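Local atomic coordinates of transketolase (Campylobacter jejuni, PDB entry 3L84), a protein that belongs to the transketolase family, dimeric proteins whose subunits combine two domains of the thiamine diphosphate-binding type with a smaller C-terminal domain. Residues Leu469-Ala474 against Met559-Leu564; Lys434-Phe439 against Lys481-Ala486; Glu8-Leu13 against Leu35-Ser40. All blocks are in the same frame, centred on the assembly; numbering follows the deposited sequence.

Contact 1. Residues Leu469-Ala474 against Met559-Leu564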
loop_
_atom_site.group_PDB
_atom_site.type_symbol
_atom_site.label_atom_id
_atom_site.label_comp_id
_atom_site.label_asym_id
_atom_site.label_seq_id
_atom_site.Cartn_x
_atom_site.Cartn_y
_atom_site.Cartn_z
ATOM N N LEU A 469 9.860 -9.884 12.246
ATOM C CA LEU A 469 10.156 -11.295 12.001
ATOM C C LEU A 469 9.169 -11.828 10.972
ATOM O O LEU A 469 7.981 -11.570 11.103
ATOM C CB LEU A 469 10.040 -12.095 13.283
ATOM C CG LEU A 469 10.995 -11.680 14.390
ATOM C CD1 LEU A 469 10.769 -12.546 15.634
ATOM C CD2 LEU A 469 12.466 -11.773 13.940
ATOM N N THR A 470 9.632 -12.559 9.979
ATOM C CA THR A 470 8.739 -13.062 8.948
ATOM C C THR A 470 8.810 -14.586 9.045
ATOM O O THR A 470 9.763 -15.208 8.551
ATOM C CB THR A 470 9.123 -12.582 7.554
ATOM O OG1 THR A 470 9.208 -11.137 7.591
ATOM C CG2 THR A 470 8.094 -12.974 6.487
ATOM N N PHE A 471 7.812 -15.205 9.651
ATOM C CA PHE A 471 7.776 -16.658 9.818
ATOM C C PHE A 471 7.036 -17.314 8.680
ATOM O O PHE A 471 5.929 -16.890 8.338
ATOM C CB PHE A 471 7.095 -17.040 11.113
ATOM C CG PHE A 471 7.842 -16.643 12.337
ATOM C CD1 PHE A 471 8.948 -17.353 12.743
ATOM C CD2 PHE A 471 7.454 -15.541 13.075
ATOM C CE1 PHE A 471 9.621 -17.013 13.910
ATOM C CE2 PHE A 471 8.147 -15.213 14.234
ATOM C CZ PHE A 471 9.214 -15.957 14.614
ATOM N N ARG A 472 7.612 -18.347 8.078
ATOM C CA ARG A 472 6.953 -19.112 7.008
ATOM C C ARG A 472 7.043 -20.598 7.396
ATOM O O ARG A 472 7.905 -21.336 6.910
ATOM C CB ARG A 472 7.548 -18.803 5.661
ATOM C CG ARG A 472 6.862 -19.432 4.511
ATOM C CD ARG A 472 7.306 -18.868 3.143
ATOM N NE ARG A 472 6.551 -19.469 2.028
ATOM C CZ ARG A 472 6.995 -20.359 1.159
ATOM N NH1 ARG A 472 8.247 -20.757 1.123
ATOM N NH2 ARG A 472 6.144 -20.798 0.255
ATOM N N PRO A 473 6.156 -21.054 8.290
ATOM C CA PRO A 473 6.304 -22.391 8.861
ATOM C C PRO A 473 5.998 -23.476 7.845
ATOM O O PRO A 473 5.109 -23.324 7.001
ATOM C CB PRO A 473 5.288 -22.406 10.002
ATOM C CG PRO A 473 4.288 -21.394 9.616
ATOM C CD PRO A 473 5.071 -20.289 8.948
ATOM N N ALA A 474 6.740 -24.576 7.916
ATOM C CA ALA A 474 6.525 -25.701 7.037
ATOM C C ALA A 474 5.487 -26.670 7.566
ATOM O O ALA A 474 4.959 -27.485 6.783
ATOM C CB ALA A 474 7.823 -26.430 6.804
HETATM N N MSE A 559 14.126 -23.267 6.998
HETATM C CA MSE A 559 14.342 -21.887 7.400
HETATM C C MSE A 559 13.004 -21.179 7.581
HETATM O O MSE A 559 12.584 -20.354 6.743
HETATM C CB MSE A 559 15.201 -21.160 6.365
HETATM C CG MSE A 559 15.657 -19.751 6.809
HETATM SE SE MSE A 559 16.470 -18.692 5.444
HETATM C CE MSE A 559 14.888 -18.531 4.349
ATOM N N PRO A 560 12.341 -21.416 8.707
ATOM C CA PRO A 560 11.099 -20.725 8.976
ATOM C C PRO A 560 11.262 -19.232 9.174
ATOM O O PRO A 560 10.271 -18.521 9.032
ATOM C CB PRO A 560 10.579 -21.438 10.236
ATOM C CG PRO A 560 11.794 -22.017 10.868
ATOM C CD PRO A 560 12.628 -22.465 9.711
ATOM N N CYS A 561 12.442 -18.732 9.544
ATOM C CA CYS A 561 12.604 -17.293 9.732
ATOM C C CYS A 561 14.002 -16.824 9.326
ATOM O O CYS A 561 14.976 -16.997 10.049
ATOM C CB CYS A 561 12.254 -16.896 11.160
ATOM S SG CYS A 561 12.323 -15.102 11.396
ATOM N N PHE A 562 14.084 -16.174 8.177
ATOM C CA PHE A 562 15.351 -15.606 7.636
ATOM C C PHE A 562 15.993 -14.633 8.627
ATOM O O PHE A 562 17.213 -14.705 8.864
ATOM C CB PHE A 562 15.015 -14.926 6.296
ATOM C CG PHE A 562 16.183 -14.366 5.517
ATOM C CD1 PHE A 562 16.708 -15.058 4.449
ATOM C CD2 PHE A 562 16.681 -13.137 5.792
ATOM C CE1 PHE A 562 17.749 -14.516 3.695
ATOM C CE2 PHE A 562 17.748 -12.606 5.032
ATOM C CZ PHE A 562 18.274 -13.322 4.019
ATOM N N GLU A 563 15.203 -13.743 9.216
ATOM C CA GLU A 563 15.752 -12.715 10.103
ATOM C C GLU A 563 16.420 -13.320 11.332
ATOM O O GLU A 563 17.462 -12.844 11.778
ATOM C CB GLU A 563 14.670 -11.735 10.532
ATOM C CG GLU A 563 14.066 -10.993 9.369
ATOM C CD GLU A 563 12.772 -11.584 8.789
ATOM O OE1 GLU A 563 12.496 -12.801 8.952
ATOM O OE2 GLU A 563 11.972 -10.781 8.259
ATOM N N LEU A 564 15.836 -14.378 11.891
ATOM C CA LEU A 564 16.471 -15.036 13.015
ATOM C C LEU A 564 17.724 -15.752 12.592
ATOM O O LEU A 564 18.704 -15.763 13.337
ATOM C CB LEU A 564 15.529 -16.026 13.725
ATOM C CG LEU A 564 14.389 -15.418 14.496
ATOM C CD1 LEU A 564 13.468 -16.535 15.030
ATOM C CD2 LEU A 564 14.885 -14.524 15.598
HETATM O O HOH W 1 11.821 -14.826 6.964
#

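Contact 2. Residues Lys434-Phe439 against Lys481-Ala486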
loop_
_atom_site.group_PDB
_atom_site.type_symbol
_atom_site.label_atom_id
_atom_site.label_comp_id
_atom_site.label_asym_id
_atom_site.label_seq_id
_atom_site.Cartn_x
_atom_site.Cartn_y
_atom_site.Cartn_z
ATOM N N LYS A 434 3.894 -4.939 19.661
ATOM C CA LYS A 434 3.458 -6.323 19.577
ATOM C C LYS A 434 2.122 -6.406 18.850
ATOM O O LYS A 434 1.049 -6.284 19.426
ATOM C CB LYS A 434 3.450 -6.977 20.956
ATOM C CG LYS A 434 4.752 -6.922 21.659
ATOM C CD LYS A 434 5.990 -7.299 20.811
ATOM C CE LYS A 434 5.945 -8.696 20.268
ATOM N NZ LYS A 434 5.994 -9.735 21.418
ATOM N N HIS A 435 2.215 -6.552 17.538
ATOM C CA HIS A 435 1.078 -6.586 16.611
ATOM C C HIS A 435 1.426 -7.694 15.629
ATOM O O HIS A 435 2.547 -7.743 15.095
ATOM C CB HIS A 435 0.967 -5.229 15.903
ATOM C CG HIS A 435 -0.087 -5.115 14.836
ATOM N ND1 HIS A 435 -0.315 -3.918 14.184
ATOM C CD2 HIS A 435 -0.954 -6.001 14.287
ATOM C CE1 HIS A 435 -1.264 -4.087 13.269
ATOM N NE2 HIS A 435 -1.670 -5.353 13.312
ATOM N N PHE A 436 0.522 -8.660 15.485
ATOM C CA PHE A 436 0.794 -9.865 14.690
ATOM C C PHE A 436 0.035 -9.817 13.380
ATOM O O PHE A 436 -1.144 -9.487 13.344
ATOM C CB PHE A 436 0.404 -11.103 15.519
ATOM C CG PHE A 436 0.969 -11.062 16.912
ATOM C CD1 PHE A 436 2.307 -11.227 17.124
ATOM C CD2 PHE A 436 0.176 -10.766 17.991
ATOM C CE1 PHE A 436 2.840 -11.125 18.366
ATOM C CE2 PHE A 436 0.728 -10.669 19.267
ATOM C CZ PHE A 436 2.048 -10.809 19.443
ATOM N N PHE A 437 0.715 -10.134 12.299
ATOM C CA PHE A 437 0.168 -10.067 10.949
ATOM C C PHE A 437 0.017 -11.467 10.405
ATOM O O PHE A 437 0.988 -12.232 10.388
ATOM C CB PHE A 437 1.080 -9.195 10.038
ATOM C CG PHE A 437 1.114 -7.730 10.428
ATOM C CD1 PHE A 437 0.320 -6.816 9.757
ATOM C CD2 PHE A 437 1.887 -7.289 11.477
ATOM C CE1 PHE A 437 0.324 -5.473 10.141
ATOM C CE2 PHE A 437 1.870 -5.954 11.852
ATOM C CZ PHE A 437 1.091 -5.083 11.185
ATOM N N ILE A 438 -1.176 -11.803 9.960
ATOM C CA ILE A 438 -1.531 -13.170 9.555
ATOM C C ILE A 438 -1.781 -13.098 8.056
ATOM O O ILE A 438 -2.745 -12.460 7.618
ATOM C CB ILE A 438 -2.793 -13.670 10.301
ATOM C CG1 ILE A 438 -2.724 -13.500 11.825
ATOM C CG2 ILE A 438 -3.128 -15.095 9.888
ATOM C CD1 ILE A 438 -1.546 -14.020 12.466
ATOM N N PHE A 439 -0.923 -13.745 7.272
ATOM C CA PHE A 439 -0.981 -13.671 5.815
ATOM C C PHE A 439 -1.116 -15.071 5.252
ATOM O O PHE A 439 -0.122 -15.787 5.167
ATOM C CB PHE A 439 0.273 -13.009 5.263
ATOM C CG PHE A 439 0.512 -11.573 5.690
ATOM C CD1 PHE A 439 -0.498 -10.637 5.724
ATOM C CD2 PHE A 439 1.782 -11.154 5.996
ATOM C CE1 PHE A 439 -0.226 -9.315 6.068
ATOM C CE2 PHE A 439 2.055 -9.843 6.341
ATOM C CZ PHE A 439 1.060 -8.937 6.389
ATOM N N LYS A 481 6.032 -23.104 17.335
ATOM C CA LYS A 481 7.308 -22.574 17.810
ATOM C C LYS A 481 7.474 -21.104 17.388
ATOM O O LYS A 481 8.019 -20.296 18.153
ATOM C CB LYS A 481 8.465 -23.445 17.312
ATOM C CG LYS A 481 8.492 -24.817 17.948
ATOM C CD LYS A 481 9.489 -25.724 17.244
ATOM C CE LYS A 481 9.630 -27.106 17.858
ATOM N NZ LYS A 481 10.493 -27.948 16.938
ATOM N N ALA A 482 6.966 -20.767 16.201
ATOM C CA ALA A 482 7.021 -19.394 15.715
ATOM C C ALA A 482 6.209 -18.481 16.630
ATOM O O ALA A 482 6.661 -17.395 16.966
ATOM C CB ALA A 482 6.472 -19.297 14.290
ATOM N N TRP A 483 4.996 -18.883 17.019
ATOM C CA TRP A 483 4.201 -18.089 17.956
ATOM C C TRP A 483 4.903 -17.919 19.300
ATOM O O TRP A 483 4.842 -16.845 19.905
ATOM C CB TRP A 483 2.819 -18.702 18.134
ATOM C CG TRP A 483 1.833 -18.155 17.141
ATOM C CD1 TRP A 483 1.355 -18.760 16.020
ATOM C CD2 TRP A 483 1.246 -16.842 17.186
ATOM N NE1 TRP A 483 0.467 -17.910 15.388
ATOM C CE2 TRP A 483 0.401 -16.730 16.068
ATOM C CE3 TRP A 483 1.379 -15.753 18.039
ATOM C CZ2 TRP A 483 -0.345 -15.589 15.809
ATOM C CZ3 TRP A 483 0.648 -14.608 17.784
ATOM C CH2 TRP A 483 -0.205 -14.522 16.674
ATOM N N GLN A 484 5.529 -18.987 19.810
ATOM C CA GLN A 484 6.216 -18.876 21.092
ATOM C C GLN A 484 7.307 -17.813 21.023
ATOM O O GLN A 484 7.477 -17.023 21.939
ATOM C CB GLN A 484 6.729 -20.241 21.557
ATOM C CG GLN A 484 5.596 -21.201 21.925
ATOM C CD GLN A 484 6.053 -22.611 22.159
ATOM O OE1 GLN A 484 6.772 -23.176 21.357
ATOM N NE2 GLN A 484 5.587 -23.205 23.282
ATOM N N ILE A 485 8.043 -17.784 19.915
ATOM C CA ILE A 485 9.029 -16.724 19.706
ATOM C C ILE A 485 8.374 -15.363 19.543
ATOM O O ILE A 485 8.804 -14.380 20.180
ATOM C CB ILE A 485 9.905 -17.037 18.483
ATOM C CG1 ILE A 485 10.687 -18.336 18.680
ATOM C CG2 ILE A 485 10.851 -15.858 18.176
ATOM C CD1 ILE A 485 11.079 -19.046 17.366
ATOM N N ALA A 486 7.349 -15.279 18.718
ATOM C CA ALA A 486 6.716 -13.992 18.451
ATOM C C ALA A 486 6.165 -13.336 19.715
ATOM O O ALA A 486 6.296 -12.113 19.890
ATOM C CB ALA A 486 5.597 -14.151 17.454
#

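Contact 3. Residues Glu8-Leu13 against Leu35-Ser40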
loop_
_atom_site.group_PDB
_atom_site.type_symbol
_atom_site.label_atom_id
_atom_site.label_comp_id
_atom_site.label_asym_id
_atom_site.label_seq_id
_atom_site.Cartn_x
_atom_site.Cartn_y
_atom_site.Cartn_z
ATOM N N GLU A 8 -1.986 34.664 25.241
ATOM C CA GLU A 8 -0.609 34.500 25.654
ATOM C C GLU A 8 -0.157 33.049 25.530
ATOM O O GLU A 8 0.928 32.755 25.036
ATOM C CB GLU A 8 -0.377 35.018 27.070
ATOM C CG GLU A 8 1.126 35.144 27.388
ATOM C CD GLU A 8 1.454 35.414 28.843
ATOM O OE1 GLU A 8 1.433 34.440 29.634
ATOM O OE2 GLU A 8 1.777 36.578 29.184
ATOM N N GLN A 9 -1.012 32.109 25.957
ATOM C CA GLN A 9 -0.710 30.677 25.837
ATOM C C GLN A 9 -0.510 30.280 24.387
ATOM O O GLN A 9 0.457 29.575 24.047
ATOM C CB GLN A 9 -1.809 29.843 26.510
ATOM C CG GLN A 9 -1.719 29.864 28.010
ATOM C CD GLN A 9 -2.782 28.972 28.624
ATOM O OE1 GLN A 9 -3.956 29.352 28.686
ATOM N NE2 GLN A 9 -2.393 27.758 28.999
ATOM N N ALA A 10 -1.408 30.710 23.514
ATOM C CA ALA A 10 -1.319 30.351 22.086
ATOM C C ALA A 10 -0.067 30.927 21.477
ATOM O O ALA A 10 0.648 30.249 20.716
ATOM C CB ALA A 10 -2.566 30.807 21.334
ATOM N N ASN A 11 0.244 32.179 21.791
ATOM C CA ASN A 11 1.434 32.772 21.233
ATOM C C ASN A 11 2.723 32.151 21.781
ATOM O O ASN A 11 3.709 32.048 21.060
ATOM C CB ASN A 11 1.386 34.300 21.402
ATOM C CG ASN A 11 0.387 34.938 20.452
ATOM O OD1 ASN A 11 0.078 34.373 19.400
ATOM N ND2 ASN A 11 -0.139 36.101 20.813
ATOM N N THR A 12 2.690 31.691 23.029
ATOM C CA THR A 12 3.821 30.952 23.601
ATOM C C THR A 12 4.065 29.715 22.753
ATOM O O THR A 12 5.203 29.423 22.373
ATOM C CB THR A 12 3.577 30.587 25.069
ATOM O OG1 THR A 12 3.407 31.805 25.828
ATOM C CG2 THR A 12 4.766 29.806 25.649
ATOM N N LEU A 13 3.006 28.967 22.464
ATOM C CA LEU A 13 3.142 27.795 21.591
ATOM C C LEU A 13 3.645 28.177 20.206
ATOM O O LEU A 13 4.484 27.461 19.641
ATOM C CB LEU A 13 1.814 27.044 21.474
ATOM C CG LEU A 13 1.281 26.294 22.695
ATOM C CD1 LEU A 13 -0.224 26.006 22.517
ATOM C CD2 LEU A 13 2.069 25.010 22.978
ATOM N N LEU A 35 -2.581 26.100 14.291
ATOM C CA LEU A 35 -3.252 25.232 15.250
ATOM C C LEU A 35 -3.096 25.704 16.704
ATOM O O LEU A 35 -3.685 25.130 17.624
ATOM C CB LEU A 35 -2.752 23.793 15.145
ATOM C CG LEU A 35 -3.190 23.070 13.873
ATOM C CD1 LEU A 35 -2.377 21.783 13.739
ATOM C CD2 LEU A 35 -4.656 22.800 13.936
ATOM N N ALA A 36 -2.326 26.762 16.937
ATOM C CA ALA A 36 -1.963 27.123 18.306
ATOM C C ALA A 36 -3.134 27.582 19.169
ATOM O O ALA A 36 -3.164 27.288 20.374
ATOM C CB ALA A 36 -0.874 28.184 18.311
ATOM N N ASP A 37 -4.109 28.247 18.546
ATOM C CA ASP A 37 -5.268 28.677 19.309
ATOM C C ASP A 37 -6.129 27.474 19.720
ATOM O O ASP A 37 -6.595 27.385 20.865
ATOM C CB ASP A 37 -6.093 29.698 18.515
ATOM C CG ASP A 37 -5.289 30.933 18.145
ATOM O OD1 ASP A 37 -4.537 31.458 18.999
ATOM O OD2 ASP A 37 -5.351 31.351 16.977
ATOM N N ILE A 38 -6.342 26.544 18.792
ATOM C CA ILE A 38 -7.060 25.324 19.083
ATOM C C ILE A 38 -6.397 24.547 20.212
ATOM O O ILE A 38 -7.066 24.096 21.130
ATOM C CB ILE A 38 -7.193 24.458 17.813
ATOM C CG1 ILE A 38 -8.129 25.138 16.794
ATOM C CG2 ILE A 38 -7.657 23.017 18.172
ATOM C CD1 ILE A 38 -8.026 24.589 15.352
ATOM N N LEU A 39 -5.075 24.332 20.126
ATOM C CA LEU A 39 -4.391 23.564 21.183
ATOM C C LEU A 39 -4.442 24.253 22.534
ATOM O O LEU A 39 -4.583 23.596 23.552
ATOM C CB LEU A 39 -2.965 23.206 20.742
ATOM C CG LEU A 39 -2.265 22.212 21.678
ATOM C CD1 LEU A 39 -3.000 20.899 21.864
ATOM C CD2 LEU A 39 -0.844 21.954 21.147
ATOM N N SER A 40 -4.344 25.574 22.545
ATOM C CA SER A 40 -4.464 26.294 23.794
ATOM C C SER A 40 -5.785 26.041 24.486
ATOM O O SER A 40 -5.830 25.779 25.679
ATOM C CB SER A 40 -4.262 27.765 23.528
ATOM O OG SER A 40 -2.929 27.943 23.119
#

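Contact 1. Residues Leu469-Ala474 against Met559-Leu564
Glu563 holds Thr470 with both carboxylate oxygens. OE2 takes the hydroxyl OG1 of Thr470 on its syn lone pair at 2.9 Å, while OE1 receives the backbone N of Thr470 at 3.1 Å from above the carboxylate plane, 43° out of it. The Glu563 chain is bent at its second torsion (chi2 95°), which swings the carboxylate back against the strand. Two residues on, Arg472 N donates to Pro560 O (2.8 Å, N-H...O angle 161°), and Phe471 CA adds a CH...O contact of 3.2 Å to this same carbonyl oxygen. Between these polar grips Cys561 SG lies over one face of the Phe471 ring, 4.5 Å from its centroid. Leu564 completes the apolar part: its CD2 meets CD2 of Leu469 at 4.0 Å, the two chains crossing at about a right angle, and its CD1 comes obliquely to Phe471 CE1. Strand 469-471 is the outermost strand of the six-stranded parallel sheet within this chain, in the pyrimidine-binding domain, and the turn and first helical residues of 559-564, in the C-terminal domain, lie along its outer edge. A water bridges the two segments, donating to Thr470 O and Glu563 OE1 and accepting from Phe562 N. Further out, Cys561 stands at the N-cap of helix 562-566, its SG accepting a weak 3.6 Å bond from Leu564 N. The Arg472 guanidinium leads away to Ser533, Asp442 and Glu536, and Phe562 reaches Asn590 of the second subunit.

Contact 2. Residues Lys434-Phe439 against Lys481-Ala486
Phe436 and Trp483 form the tight part of this contact. Trp483 CZ3 sits 3.6 Å above one face of the Phe436 ring, offset toward its rim, and CH2 of the same indole lies 3.7 Å from Phe436 CB. With the planes inclined at 57° and the ring centroids 5.0 Å apart, the pair is oblique. Farther along the strand, Ile438 brings CD1 to 3.9 Å from Trp483 CZ2. The indole is also stacked on Phe495 and touches Ile347, Leu348 and Leu351, so it is packed among helix 476-488, helix 340-354 and the parallel sheet. Helix 476-488 belongs to the beta-alpha-beta crossover linking strands 469-471 and 493-496; the axis of segment 481-486 comes within 11.5 Å of that of strand 436-439. The more open side is at Lys434, partly exposed and adding little packing, but its chain, bent at chi2, chi3 and chi4, brings NZ 2.8 Å from Ala486 O, in the carbonyl plane. Phe436 borders this bond, with CE1 3.9 Å from Ala486 O, which lies near the ring plane. NZ also bonds to Ala489 O. A lysine ammonium held by carbonyls at the helix C-terminus, one in its last turn and one just beyond, would be expected to meet the negative end of the helix dipole favourably.

Contact 3. Residues Glu8-Leu13 against Leu35-Ser40
In the pair of helices 3-24 and 30-42, in the thiamine diphosphate-binding domain, Ala10 and Ala36 face each other at the closest backbone approach, with their CA atoms 5.0 Å apart. Small side chains permit this: Ala36 CB lies 3.5 Å from Ala10 O, and the axes of the two segments come within 8.2 Å. Asp37 bends inward from a CB that points away from the first helix, CG standing anti to the carbonyl carbon (chi1 -59°), and OD1 closes on Ala10 CB at 3.1 Å. Segments 8-13 and 35-40 cross at 126°. Leu13 extends the contact, its CD1 4.3 Å from Leu39 CB, and helix 69-79 covers the pair through Leu78 and Leu71. Ser40 has a second conformer, so the contacts of its OG hold for this one alone and are uncertain; here OG donates to Ala36 O at 2.8 Å, tilted 27° from the carbonyl plane, while Ser40 N reaches that oxygen from the opposite face. Asp37 OD2 bonds His215 and makes a salt bridge with Arg14, the next residue of helix 3-24 after Leu13, and Gln9 bonds Tyr44 and a glycerol probably left from crystallisation.

In the fold
Contacts 1 and 2 are neighbours, their centres 10 Å apart, and both reach the same six-stranded parallel sheet. Strand 469-471 is followed, after a short loop, by helix 476-488, and the Phe471 ring of contact 1 packs on that helix, with CD1 3.5 Å from Ala482 CB and CZ 3.9 Å from Ile485 CG2. Ile485 CG2 also meets Leu564 CD1 at 4.1 Å, so the C-terminal domain touches the helix directly. Along the chain the segments of the two alternate. Contact 3 lies across the chain's centre in another domain, its centre 49 Å from that of contact 1 and 43 Å from that of contact 2; the glycerol at Gln9 lies beside contact 3.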